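Local coordinates for single-strand DNA-binding protein (Agrobacterium tumefaciens, PDB 3BTP) that binds single-stranded but not double-stranded DNA whatever its sequence and mediates nuclear uptake of the transferred T-DNA strand, at residues Q450-L461 against Q477-R485. Numbering follows the deposited sequence.
Sequences QAAVIVADGPNL and QKDVLIADR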
ATOM      1  N   GLN A 450      -4.640   1.395  26.930  1.00 37.82           N
ATOM      2  CA  GLN A 450      -4.905   1.008  25.564  1.00 36.00           C
ATOM      3  C   GLN A 450      -6.364   1.313  25.074  1.00 33.19           C
ATOM      4  O   GLN A 450      -7.295   1.337  25.841  1.00 31.21           O
ATOM      5  CB  GLN A 450      -4.423  -0.427  25.359  1.00 35.47           C
ATOM      6  CG  GLN A 450      -5.345  -1.460  25.770  1.00 38.56           C
ATOM      7  CD  GLN A 450      -4.627  -2.719  26.092  1.00 43.19           C
ATOM      8  OE1 GLN A 450      -3.428  -2.688  26.350  1.00 47.34           O
ATOM      9  NE2 GLN A 450      -5.344  -3.843  26.121  1.00 42.11           N
ATOM     10  N   ALA A 451      -6.535   1.690  23.819  1.00 30.34           N
ATOM     11  CA  ALA A 451      -7.892   1.851  23.289  1.00 28.41           C
ATOM     12  C   ALA A 451      -8.827   0.618  23.574  1.00 28.25           C
ATOM     13  O   ALA A 451      -8.384  -0.554  23.589  1.00 26.22           O
ATOM     14  CB  ALA A 451      -7.819   2.121  21.831  1.00 26.42           C
ATOM     15  N   ALA A 452     -10.113   0.899  23.789  1.00 27.91           N
ATOM     16  CA  ALA A 452     -11.095  -0.152  24.103  1.00 28.70           C
ATOM     17  C   ALA A 452     -11.468  -1.052  22.902  1.00 27.17           C
ATOM     18  O   ALA A 452     -11.834  -2.171  23.053  1.00 25.26           O
ATOM     19  CB  ALA A 452     -12.360   0.489  24.711  1.00 30.10           C
ATOM     20  N   VAL A 453     -11.311  -0.520  21.701  1.00 28.57           N
ATOM     21  CA  VAL A 453     -11.630  -1.217  20.471  1.00 26.81           C
ATOM     22  C   VAL A 453     -10.508  -0.852  19.538  1.00 26.58           C
ATOM     23  O   VAL A 453     -10.034   0.287  19.543  1.00 27.62           O
ATOM     24  CB  VAL A 453     -12.918  -0.709  19.865  1.00 27.63           C
ATOM     25  CG1 VAL A 453     -13.211  -1.409  18.502  1.00 27.12           C
ATOM     26  CG2 VAL A 453     -14.081  -0.809  20.847  1.00 26.73           C
ATOM     27  N   ILE A 454     -10.006  -1.847  18.811  1.00 24.78           N
ATOM     28  CA  ILE A 454      -9.223  -1.586  17.640  1.00 21.75           C
ATOM     29  C   ILE A 454      -9.800  -2.224  16.371  1.00 21.12           C
ATOM     30  O   ILE A 454     -10.419  -3.249  16.424  1.00 22.09           O
ATOM     31  CB  ILE A 454      -7.684  -1.846  17.890  1.00 21.58           C
ATOM     32  CG1 ILE A 454      -7.375  -3.293  18.191  1.00 19.07           C
ATOM     33  CG2 ILE A 454      -7.173  -0.937  19.049  1.00 21.42           C
ATOM     34  CD1 ILE A 454      -5.931  -3.479  18.370  1.00 12.34           C
ATOM     35  N   VAL A 455      -9.576  -1.616  15.226  1.00 21.89           N
ATOM     36  CA  VAL A 455     -10.183  -2.076  14.018  1.00 22.66           C
ATOM     37  C   VAL A 455      -9.140  -2.332  12.938  1.00 23.24           C
ATOM     38  O   VAL A 455      -8.393  -1.441  12.644  1.00 23.86           O
ATOM     39  CB  VAL A 455     -11.293  -1.024  13.475  1.00 22.83           C
ATOM     40  CG1 VAL A 455     -11.929  -1.568  12.188  1.00 21.99           C
ATOM     41  CG2 VAL A 455     -12.398  -0.755  14.574  1.00 21.67           C
ATOM     42  N   ALA A 456      -9.166  -3.514  12.308  1.00 24.63           N
ATOM     43  CA  ALA A 456      -8.247  -3.879  11.257  1.00 26.04           C
ATOM     44  C   ALA A 456      -8.615  -3.215   9.922  1.00 27.11           C
ATOM     45  O   ALA A 456      -9.740  -3.205   9.511  1.00 26.99           O
ATOM     46  CB  ALA A 456      -8.173  -5.421  11.112  1.00 25.48           C
ATOM     47  N   ASP A 457      -7.639  -2.640   9.248  1.00 28.33           N
ATOM     48  CA  ASP A 457      -7.923  -1.816   8.082  1.00 28.74           C
ATOM     49  C   ASP A 457      -6.623  -1.773   7.323  1.00 27.98           C
ATOM     50  O   ASP A 457      -5.786  -0.913   7.594  1.00 27.75           O
ATOM     51  CB  ASP A 457      -8.262  -0.415   8.576  1.00 31.45           C
ATOM     52  CG  ASP A 457      -8.484   0.589   7.437  1.00 37.20           C
ATOM     53  OD1 ASP A 457      -9.085   0.219   6.357  1.00 39.96           O
ATOM     54  OD2 ASP A 457      -8.059   1.759   7.669  1.00 42.16           O
ATOM     55  N   GLY A 458      -6.442  -2.697   6.396  1.00 25.35           N
ATOM     56  CA  GLY A 458      -5.158  -2.954   5.814  1.00 24.87           C
ATOM     57  C   GLY A 458      -4.190  -3.640   6.788  1.00 24.39           C
ATOM     58  O   GLY A 458      -4.602  -4.420   7.666  1.00 24.01           O
ATOM     59  N   PRO A 459      -2.884  -3.404   6.606  1.00 23.84           N
ATOM     60  CA  PRO A 459      -1.850  -3.906   7.498  1.00 23.02           C
ATOM     61  C   PRO A 459      -1.641  -3.052   8.745  1.00 24.08           C
ATOM     62  O   PRO A 459      -0.521  -2.953   9.255  1.00 25.22           O
ATOM     63  CB  PRO A 459      -0.623  -4.017   6.598  1.00 21.96           C
ATOM     64  CG  PRO A 459      -0.827  -3.074   5.537  1.00 22.90           C
ATOM     65  CD  PRO A 459      -2.310  -2.713   5.447  1.00 23.73           C
ATOM     66  N   ASN A 460      -2.728  -2.466   9.254  1.00 22.98           N
ATOM     67  CA  ASN A 460      -2.686  -1.803  10.515  1.00 22.69           C
ATOM     68  C   ASN A 460      -4.087  -1.850  11.222  1.00 23.84           C
ATOM     69  O   ASN A 460      -5.122  -2.045  10.573  1.00 23.26           O
ATOM     70  CB  ASN A 460      -2.040  -0.414  10.396  1.00 22.09           C
ATOM     71  CG  ASN A 460      -2.950   0.677   9.753  1.00 23.99           C
ATOM     72  OD1 ASN A 460      -4.046   0.433   9.227  1.00 19.21           O
ATOM     73  ND2 ASN A 460      -2.486   1.898   9.864  1.00 18.32           N
ATOM     74  N   LEU A 461      -4.073  -1.744  12.559  1.00 24.30           N
ATOM     75  CA  LEU A 461      -5.260  -1.666  13.372  1.00 22.64           C
ATOM     76  C   LEU A 461      -5.357  -0.248  13.845  1.00 23.48           C
ATOM     77  O   LEU A 461      -4.393   0.314  14.308  1.00 21.93           O
ATOM     78  CB  LEU A 461      -5.176  -2.611  14.563  1.00 21.87           C
ATOM     79  CG  LEU A 461      -5.033  -4.178  14.406  1.00 23.54           C
ATOM     80  CD1 LEU A 461      -5.597  -4.789  13.154  1.00 20.55           C
ATOM     81  CD2 LEU A 461      -3.711  -4.616  14.490  1.00 23.24           C
ATOM     82  N   GLN A 477     -18.714  -7.682  13.134  1.00 49.53           N
ATOM     83  CA  GLN A 477     -17.589  -7.497  12.193  1.00 46.44           C
ATOM     84  C   GLN A 477     -16.355  -8.249  12.659  1.00 44.27           C
ATOM     85  O   GLN A 477     -15.930  -8.238  13.844  1.00 43.34           O
ATOM     86  CB  GLN A 477     -17.278  -6.028  11.863  1.00 47.26           C
ATOM     87  CG  GLN A 477     -16.284  -5.827  10.716  1.00 47.19           C
ATOM     88  CD  GLN A 477     -16.938  -5.899   9.308  1.00 49.17           C
ATOM     89  OE1 GLN A 477     -16.896  -6.952   8.638  1.00 45.47           O
ATOM     90  NE2 GLN A 477     -17.533  -4.772   8.859  1.00 47.26           N
ATOM     91  N   LYS A 478     -15.783  -8.936  11.687  1.00 42.38           N
ATOM     92  CA  LYS A 478     -14.628  -9.765  11.925  1.00 39.84           C
ATOM     93  C   LYS A 478     -13.348  -8.949  11.886  1.00 36.42           C
ATOM     94  O   LYS A 478     -12.266  -9.508  11.943  1.00 35.94           O
ATOM     95  CB  LYS A 478     -14.594 -10.895  10.914  1.00 39.87           C
ATOM     96  CG  LYS A 478     -14.758 -10.487   9.477  1.00 45.14           C
ATOM     97  CD  LYS A 478     -14.469 -11.718   8.586  1.00 50.16           C
ATOM     98  CE  LYS A 478     -13.449 -12.699   9.289  1.00 52.83           C
ATOM     99  NZ  LYS A 478     -12.717 -13.691   8.421  1.00 51.01           N
ATOM    100  N   ASP A 479     -13.502  -7.634  11.768  1.00 32.94           N
ATOM    101  CA  ASP A 479     -12.421  -6.693  11.657  1.00 30.33           C
ATOM    102  C   ASP A 479     -12.191  -5.951  13.008  1.00 27.71           C
ATOM    103  O   ASP A 479     -11.179  -5.225  13.175  1.00 25.86           O
ATOM    104  CB  ASP A 479     -12.773  -5.720  10.548  1.00 32.66           C
ATOM    105  CG  ASP A 479     -12.192  -6.123   9.166  1.00 39.43           C
ATOM    106  OD1 ASP A 479     -11.814  -7.321   8.967  1.00 45.75           O
ATOM    107  OD2 ASP A 479     -12.075  -5.214   8.287  1.00 44.04           O
ATOM    108  N   VAL A 480     -13.105  -6.216  13.970  1.00 24.34           N
ATOM    109  CA  VAL A 480     -13.252  -5.516  15.224  1.00 22.13           C
ATOM    110  C   VAL A 480     -12.761  -6.335  16.419  1.00 21.02           C
ATOM    111  O   VAL A 480     -13.125  -7.454  16.579  1.00 20.02           O
ATOM    112  CB  VAL A 480     -14.716  -5.085  15.392  1.00 21.60           C
ATOM    113  CG1 VAL A 480     -14.940  -4.376  16.734  1.00 20.84           C
ATOM    114  CG2 VAL A 480     -15.124  -4.167  14.222  1.00 21.52           C
ATOM    115  N   LEU A 481     -11.875  -5.748  17.216  1.00 21.50           N
ATOM    116  CA  LEU A 481     -11.224  -6.378  18.369  1.00 19.86           C
ATOM    117  C   LEU A 481     -11.490  -5.498  19.587  1.00 19.85           C
ATOM    118  O   LEU A 481     -11.412  -4.278  19.534  1.00 17.21           O
ATOM    119  CB  LEU A 481      -9.685  -6.475  18.163  1.00 20.05           C
ATOM    120  CG  LEU A 481      -9.162  -7.377  17.013  1.00 21.53           C
ATOM    121  CD1 LEU A 481      -8.081  -6.687  16.246  1.00 19.24           C
ATOM    122  CD2 LEU A 481      -8.619  -8.633  17.594  1.00 20.87           C
ATOM    123  N   ILE A 482     -11.727  -6.179  20.699  1.00 21.01           N
ATOM    124  CA  ILE A 482     -12.229  -5.612  21.924  1.00 20.18           C
ATOM    125  C   ILE A 482     -11.163  -5.788  22.985  1.00 20.93           C
ATOM    126  O   ILE A 482     -10.576  -6.890  23.116  1.00 21.80           O
ATOM    127  CB  ILE A 482     -13.560  -6.291  22.340  1.00 20.97           C
ATOM    128  CG1 ILE A 482     -14.526  -6.419  21.129  1.00 17.81           C
ATOM    129  CG2 ILE A 482     -14.236  -5.499  23.533  1.00 18.45           C
ATOM    130  CD1 ILE A 482     -15.079  -5.037  20.643  1.00 19.49           C
ATOM    131  N   ALA A 483     -10.875  -4.710  23.713  1.00 19.61           N
ATOM    132  CA  ALA A 483      -9.958  -4.807  24.864  1.00 20.87           C
ATOM    133  C   ALA A 483     -10.636  -5.578  25.962  1.00 21.24           C
ATOM    134  O   ALA A 483     -11.582  -5.077  26.554  1.00 21.40           O
ATOM    135  CB  ALA A 483      -9.516  -3.408  25.400  1.00 18.06           C
ATOM    136  N   ASP A 484     -10.121  -6.767  26.240  1.00 21.46           N
ATOM    137  CA  ASP A 484     -10.701  -7.649  27.217  1.00 24.96           C
ATOM    138  C   ASP A 484     -10.536  -7.176  28.663  1.00 27.27           C
ATOM    139  O   ASP A 484      -9.655  -6.376  28.991  1.00 27.60           O
ATOM    140  CB  ASP A 484     -10.115  -9.081  27.060  1.00 24.18           C
ATOM    141  CG  ASP A 484     -10.276  -9.622  25.642  1.00 26.14           C
ATOM    142  OD1 ASP A 484     -11.342  -9.415  25.009  1.00 26.19           O
ATOM    143  OD2 ASP A 484      -9.322 -10.222  25.139  1.00 27.51           O
ATOM    144  N   ARG A 485     -11.394  -7.732  29.513  1.00 28.80           N
ATOM    145  CA  ARG A 485     -11.447  -7.444  30.908  1.00 31.59           C
ATOM    146  C   ARG A 485     -11.616  -8.784  31.599  1.00 33.52           C
ATOM    147  O   ARG A 485     -12.292  -9.663  31.070  1.00 34.22           O
ATOM    148  CB  ARG A 485     -12.615  -6.482  31.218  1.00 29.90           C
ATOM    149  CG  ARG A 485     -12.230  -5.109  31.060  1.00 29.45           C
ATOM    150  CD  ARG A 485     -13.276  -4.224  31.438  1.00 32.16           C
ATOM    151  NE  ARG A 485     -13.085  -2.879  30.914  1.00 32.62           N
ATOM    152  CZ  ARG A 485     -12.445  -1.857  31.508  1.00 31.92           C
ATOM    153  NH1 ARG A 485     -11.862  -1.960  32.685  1.00 31.83           N
ATOM    154  NH2 ARG A 485     -12.381  -0.703  30.883  1.00 30.18           N
TER
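Ile454 and Leu481 face each other across flat peptide groups that pair edge to edge in two antiparallel strands; on one face of the resulting sheet lie Val453, Val455, Val480 and Ile482, on the other Ile454 and Leu481. At the facing edges of the peptide groups, four N-H...O=C bonds join the strands, and they are not alike. Ala456 N gives a nearly straight bond to Asp479 O, 2.8 Å away and in the carbonyl plane, whereas Ala483 N reaches Ala452 O at 2.8 Å from above that carbonyl's plane, 37° out of it. Between them, Ile454 and Leu481 exchange a reciprocal pair.

On the valine face, Val453 holds CG1 anti to its own N (chi1 177°), where it meets Val480 CG1 at 3.9 Å as the two side chains cross obliquely. Leu515 of helix 510-515 also packs on Val453. On the opposite face, Ile454 CG1 rests 3.9 Å from Leu481 CB, and Tyr495 of strand 494-497 touches both residues.

Val453 CA lies 3.2 Å from Leu481 O in a CA-H...O contact. Inward-facing N-H and C=O groups thus pair here, those of Val455, Val480 and Ile482 bond to neighbouring strands of the closed beta-barrel, and apolar branches pack across the seam and on Tyr495 and Leu515.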